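Local coordinates for putative glycosyltransferase (GalT1) (PDB 4PHR), which probably transfers a sugar from a nucleotide donor through its GT-D domain, the part present here, which holds UDP and manganese, at residues A90-F93 against W94-F98; A57-L60 against Q61-Q65. All blocks are in the same frame, centred on the assembly; numbering follows the deposited sequence.

Interaction 1 (A90-F93 against W94-F98); sequences ARHF and WERHF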
loop_
_atom_site.group_PDB
_atom_site.type_symbol
_atom_site.label_atom_id
_atom_site.label_comp_id
_atom_site.label_asym_id
_atom_site.label_seq_id
_atom_site.Cartn_x
_atom_site.Cartn_y
_atom_site.Cartn_z
ATOM N N ALA A 90 -1.598 -17.692 4.532
ATOM C CA ALA A 90 -0.669 -16.669 4.055
ATOM C C ALA A 90 0.693 -17.256 3.662
ATOM O O ALA A 90 1.266 -16.879 2.641
ATOM C CB ALA A 90 -0.512 -15.538 5.091
ATOM N N ARG A 91 1.207 -18.181 4.466
ATOM C CA ARG A 91 2.501 -18.798 4.163
ATOM C C ARG A 91 2.436 -19.525 2.826
ATOM O O ARG A 91 3.342 -19.415 1.998
ATOM C CB ARG A 91 2.941 -19.766 5.271
ATOM C CG ARG A 91 3.160 -19.083 6.608
ATOM C CD ARG A 91 3.950 -19.963 7.570
ATOM N NE ARG A 91 3.381 -21.299 7.734
ATOM C CZ ARG A 91 2.585 -21.667 8.734
ATOM N NH1 ARG A 91 2.233 -20.792 9.667
ATOM N NH2 ARG A 91 2.143 -22.923 8.808
ATOM N N HIS A 92 1.359 -20.271 2.615
ATOM C CA HIS A 92 1.189 -20.999 1.373
ATOM C C HIS A 92 1.049 -20.040 0.194
ATOM O O HIS A 92 1.702 -20.221 -0.842
ATOM C CB HIS A 92 -0.030 -21.922 1.448
ATOM C CG HIS A 92 -0.342 -22.619 0.160
ATOM N ND1 HIS A 92 0.504 -23.546 -0.412
ATOM C CD2 HIS A 92 -1.409 -22.522 -0.669
ATOM C CE1 HIS A 92 -0.034 -23.997 -1.531
ATOM N NE2 HIS A 92 -1.194 -23.392 -1.710
ATOM N N PHE A 93 0.196 -19.027 0.339
ATOM C CA PHE A 93 0.028 -18.059 -0.734
ATOM C C PHE A 93 1.366 -17.452 -1.164
ATOM O O PHE A 93 1.694 -17.381 -2.359
ATOM C CB PHE A 93 -0.921 -16.929 -0.321
ATOM C CG PHE A 93 -1.000 -15.841 -1.341
ATOM C CD1 PHE A 93 -1.851 -15.957 -2.430
ATOM C CD2 PHE A 93 -0.176 -14.727 -1.249
ATOM C CE1 PHE A 93 -1.896 -14.969 -3.396
ATOM C CE2 PHE A 93 -0.218 -13.736 -2.212
ATOM C CZ PHE A 93 -1.076 -13.853 -3.284
ATOM N N TRP A 94 2.139 -16.996 -0.186
ATOM C CA TRP A 94 3.360 -16.257 -0.490
ATOM C C TRP A 94 4.472 -17.134 -1.051
ATOM O O TRP A 94 5.197 -16.722 -1.958
ATOM C CB TRP A 94 3.832 -15.436 0.717
ATOM C CG TRP A 94 2.997 -14.199 0.872
ATOM C CD1 TRP A 94 2.133 -13.906 1.890
ATOM C CD2 TRP A 94 2.937 -13.093 -0.037
ATOM N NE1 TRP A 94 1.543 -12.686 1.668
ATOM C CE2 TRP A 94 2.024 -12.163 0.496
ATOM C CE3 TRP A 94 3.571 -12.799 -1.253
ATOM C CZ2 TRP A 94 1.727 -10.960 -0.141
ATOM C CZ3 TRP A 94 3.278 -11.605 -1.882
ATOM C CH2 TRP A 94 2.368 -10.699 -1.325
ATOM N N GLU A 95 4.613 -18.349 -0.534
ATOM C CA GLU A 95 5.613 -19.244 -1.100
ATOM C C GLU A 95 5.248 -19.617 -2.538
ATOM O O GLU A 95 6.108 -19.624 -3.418
ATOM C CB GLU A 95 5.791 -20.494 -0.241
ATOM C CG GLU A 95 6.843 -21.424 -0.824
ATOM C CD GLU A 95 7.202 -22.599 0.072
ATOM O OE1 GLU A 95 7.652 -22.378 1.218
ATOM O OE2 GLU A 95 7.060 -23.745 -0.385
ATOM N N ARG A 96 3.967 -19.900 -2.794
ATOM C CA ARG A 96 3.545 -20.168 -4.174
ATOM C C ARG A 96 3.876 -18.981 -5.068
ATOM O O ARG A 96 4.327 -19.147 -6.206
ATOM C CB ARG A 96 2.046 -20.459 -4.271
ATOM C CG ARG A 96 1.605 -21.774 -3.656
ATOM C CD ARG A 96 1.979 -22.932 -4.547
ATOM N NE ARG A 96 3.316 -23.420 -4.261
ATOM C CZ ARG A 96 3.964 -24.291 -5.027
ATOM N NH1 ARG A 96 3.405 -24.755 -6.136
ATOM N NH2 ARG A 96 5.168 -24.696 -4.684
ATOM N N HIS A 97 3.656 -17.785 -4.537
ATOM C CA HIS A 97 3.883 -16.563 -5.282
ATOM C C HIS A 97 5.341 -16.391 -5.656
ATOM O O HIS A 97 5.667 -16.192 -6.832
ATOM C CB HIS A 97 3.411 -15.349 -4.478
ATOM C CG HIS A 97 3.815 -14.038 -5.083
ATOM N ND1 HIS A 97 3.126 -13.458 -6.126
ATOM C CD2 HIS A 97 4.850 -13.209 -4.808
ATOM C CE1 HIS A 97 3.713 -12.321 -6.460
ATOM N NE2 HIS A 97 4.765 -12.149 -5.679
ATOM N N PHE A 98 6.237 -16.446 -4.674
ATOM C CA PHE A 98 7.616 -16.166 -5.022
ATOM C C PHE A 98 8.301 -17.316 -5.755
ATOM O O PHE A 98 9.292 -17.102 -6.443
ATOM C CB PHE A 98 8.441 -15.564 -3.868
ATOM C CG PHE A 98 8.622 -16.454 -2.671
ATOM C CD1 PHE A 98 8.270 -15.999 -1.411
ATOM C CD2 PHE A 98 9.212 -17.700 -2.788
ATOM C CE1 PHE A 98 8.466 -16.791 -0.287
ATOM C CE2 PHE A 98 9.414 -18.494 -1.670
ATOM C CZ PHE A 98 9.044 -18.034 -0.416
#
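Residues Ala90-Phe93 run without a break into Trp94-Phe98 along helix 88-100, and four successive i to i+4 hydrogen bonds, from Trp94 N to Ala90 O through His97 N to Phe93 O, each 3.0 Å long, carry the backbone from one to the other. The main side-chain meeting is between neighbours in sequence. Phe93 turns an edge onto the face of the Trp94 indole in a T-shaped stack, with the phenyl centroid 5.0 Å from that of the five-membered ring and the planes 87° apart. Between the rings the nearest approach is Phe93 CD2 to Trp94 CD2, 3.7 Å, with Phe93 CD2 over the middle of the indole. Different first torsions bring the two rings together: Phe93 has CG anti to its own N (chi1 174°), whereas Trp94 has CG anti to its carbonyl carbon. On the outer side of the helix, Arg96 sets its CG over one face of the His92 imidazole. Arg96 CG lies 3.8 Å from the centroid of the His92 ring, 25° off its normal, a CH-pi contact. It is offset toward the rim, and His92 CE1 is its nearest ring atom at 3.5 Å. Bends at chi2 and chi3 then carry the guanidinium onward to a salt bridge between NH2 and Glu2 of helix 2-9. His97 leads its ring away from Phe93 and hydrogen-bonds through NE2 to Tyr105 OH. Trp94 itself is buried, meeting Phe118, Pro77 and Val79. The chemistry thus differs between the two pairs: a buried indole, its side chain about 7 Å from the manganese ion, is met by the edge of an exposed phenylalanine, while in the exposed His92-Arg96 pair the CG of Arg96 rests over the rim of the imidazole and leaves the charged end to Glu2.

Interaction 2 (A57-L60 against Q61-Q65); sequences AKRL and QQILQ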
loop_
_atom_site.group_PDB
_atom_site.type_symbol
_atom_site.label_atom_id
_atom_site.label_comp_id
_atom_site.label_asym_id
_atom_site.label_seq_id
_atom_site.Cartn_x
_atom_site.Cartn_y
_atom_site.Cartn_z
ATOM N N ALA A 57 2.786 -1.315 -16.658
ATOM C CA ALA A 57 3.733 -2.390 -16.393
ATOM C C ALA A 57 5.175 -1.888 -16.516
ATOM O O ALA A 57 6.021 -2.190 -15.678
ATOM C CB ALA A 57 3.483 -3.565 -17.328
ATOM N N LYS A 58 5.448 -1.117 -17.565
ATOM C CA LYS A 58 6.776 -0.562 -17.768
ATOM C C LYS A 58 7.200 0.406 -16.656
ATOM O O LYS A 58 8.332 0.340 -16.164
ATOM C CB LYS A 58 6.859 0.111 -19.141
ATOM C CG LYS A 58 8.197 0.749 -19.433
ATOM C CD LYS A 58 8.226 1.322 -20.847
ATOM C CE LYS A 58 9.523 2.069 -21.120
ATOM N NZ LYS A 58 10.698 1.157 -21.167
ATOM N N ARG A 59 6.296 1.297 -16.245
ATOM C CA ARG A 59 6.596 2.221 -15.149
ATOM C C ARG A 59 6.917 1.448 -13.869
ATOM O O ARG A 59 7.874 1.775 -13.164
ATOM C CB ARG A 59 5.434 3.188 -14.894
ATOM C CG ARG A 59 5.331 4.312 -15.918
ATOM C CD ARG A 59 6.579 5.209 -15.932
ATOM N NE ARG A 59 6.692 6.066 -14.752
ATOM C CZ ARG A 59 7.710 6.043 -13.892
ATOM N NH1 ARG A 59 8.725 5.209 -14.069
ATOM N NH2 ARG A 59 7.719 6.859 -12.850
ATOM N N LEU A 60 6.111 0.435 -13.563
ATOM C CA LEU A 60 6.332 -0.370 -12.364
ATOM C C LEU A 60 7.724 -1.005 -12.388
ATOM O O LEU A 60 8.436 -1.003 -11.378
ATOM C CB LEU A 60 5.250 -1.440 -12.217
ATOM C CG LEU A 60 3.859 -0.923 -11.825
ATOM C CD1 LEU A 60 2.847 -2.061 -11.839
ATOM C CD2 LEU A 60 3.884 -0.239 -10.464
ATOM N N GLN A 61 8.118 -1.541 -13.540
ATOM C CA GLN A 61 9.447 -2.143 -13.669
ATOM C C GLN A 61 10.551 -1.109 -13.439
ATOM O O GLN A 61 11.554 -1.386 -12.777
ATOM C CB GLN A 61 9.605 -2.799 -15.045
ATOM C CG GLN A 61 8.773 -4.057 -15.213
ATOM C CD GLN A 61 8.610 -4.477 -16.666
ATOM O OE1 GLN A 61 8.916 -3.718 -17.585
ATOM N NE2 GLN A 61 8.119 -5.690 -16.877
ATOM N N GLN A 62 10.364 0.087 -13.982
ATOM C CA GLN A 62 11.331 1.160 -13.785
ATOM C C GLN A 62 11.438 1.556 -12.314
ATOM O O GLN A 62 12.527 1.745 -11.778
ATOM C CB GLN A 62 10.939 2.379 -14.619
ATOM C CG GLN A 62 11.043 2.165 -16.112
ATOM C CD GLN A 62 10.472 3.319 -16.892
ATOM O OE1 GLN A 62 9.593 4.046 -16.413
ATOM N NE2 GLN A 62 10.970 3.504 -18.104
ATOM N N ILE A 63 10.293 1.682 -11.654
ATOM C CA ILE A 63 10.279 2.102 -10.262
ATOM C C ILE A 63 10.974 1.069 -9.372
ATOM O O ILE A 63 11.735 1.423 -8.468
ATOM C CB ILE A 63 8.838 2.395 -9.783
ATOM C CG1 ILE A 63 8.256 3.570 -10.584
ATOM C CG2 ILE A 63 8.819 2.688 -8.290
ATOM C CD1 ILE A 63 6.748 3.614 -10.594
ATOM N N LEU A 64 10.768 -0.208 -9.672
ATOM C CA LEU A 64 11.375 -1.272 -8.878
ATOM C C LEU A 64 12.906 -1.219 -8.932
ATOM O O LEU A 64 13.582 -1.685 -8.016
ATOM C CB LEU A 64 10.870 -2.636 -9.351
ATOM C CG LEU A 64 11.393 -3.856 -8.596
ATOM C CD1 LEU A 64 11.006 -3.768 -7.122
ATOM C CD2 LEU A 64 10.858 -5.125 -9.227
ATOM N N GLN A 65 13.450 -0.645 -10.006
ATOM C CA GLN A 65 14.900 -0.534 -10.171
ATOM C C GLN A 65 15.504 0.623 -9.374
ATOM O O GLN A 65 16.726 0.717 -9.237
ATOM C CB GLN A 65 15.268 -0.392 -11.654
ATOM C CG GLN A 65 14.756 -1.526 -12.520
ATOM C CD GLN A 65 15.393 -2.858 -12.181
ATOM O OE1 GLN A 65 16.586 -2.931 -11.884
ATOM N NE2 GLN A 65 14.599 -3.923 -12.224
HETATM O O HOH W 1 12.585 2.149 -19.809
#
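Ala57-Leu60 and Gln61-Gln65 are consecutive parts of helix 54-64, joined by i to i+4 backbone hydrogen bonds from Gln61, Gln62, Ile63 and Leu64 back to Ala57, Lys58, Arg59 and Leu60. Gln62 is the hub of the side-chain contacts, using both ends of its amide. Its OE1 accepts a hydrogen bond of 2.8 Å from Arg59 NH1, with an angle of 147° at the hydrogen; the oxygen is 19° out of the guanidinium plane, and amide and guanidinium are turned 57° against each other. Arg59 reaches it by folding back: CG is anti to the carbonyl carbon, and bends at chi2 and chi3 curl the chain along the helix toward the following turn. On the far end of the amide, Gln62 NE2 donates to a water at 2.7 Å, which also accepts from Lys58 NZ at 2.5 Å, short for such a bond. The water therefore bridges lysine and glutamine, one helical turn apart, where Lys58 CE also lies 3.6 Å from Gln62 NE2. Ile63 CD1 lies over one face of the Arg59 guanidinium, 3.9 Å from its plane and toward the rim, with the two side chains crossing at about a right angle. The other terminal nitrogen, NH2, makes a salt bridge to Asp215 of helix 206-218, so Arg59 is held at both terminal nitrogens. Val211 and Ala214 of that helix touch Arg59, and Ala214 also touches Ile63. Leu60 faces inward to Met42 and Lys210, the latter a residue that binds UDP. The arrangement is that of an amphipathic surface helix in the GT-D domain: a polar i to i+3 and i to i+4 network outside, aliphatic side chains inside, packed against the helix that carries part of the nucleotide site.

Overall arrangement
Interaction 2, in helix 54-64, precedes interaction 1, in helix 88-100, along the chain, and strand 72-76, the middle strand of the three-stranded parallel sheet, lies between them in sequence. Their centres are 23 Å apart and their nearest atoms about 10 Å apart, so they do not touch. Both belong to the GT-D domain and both have side chains against helix 36-42: Leu60 and Gln61 at Met42, and Phe93, Trp94 and His97 at Asp36 or Ile39. Each helix also brings a side chain near the UDP and manganese site: that of Leu60 is about 9 Å from UDP, and that of Trp94 lies nearer the manganese ion than Leu60 does.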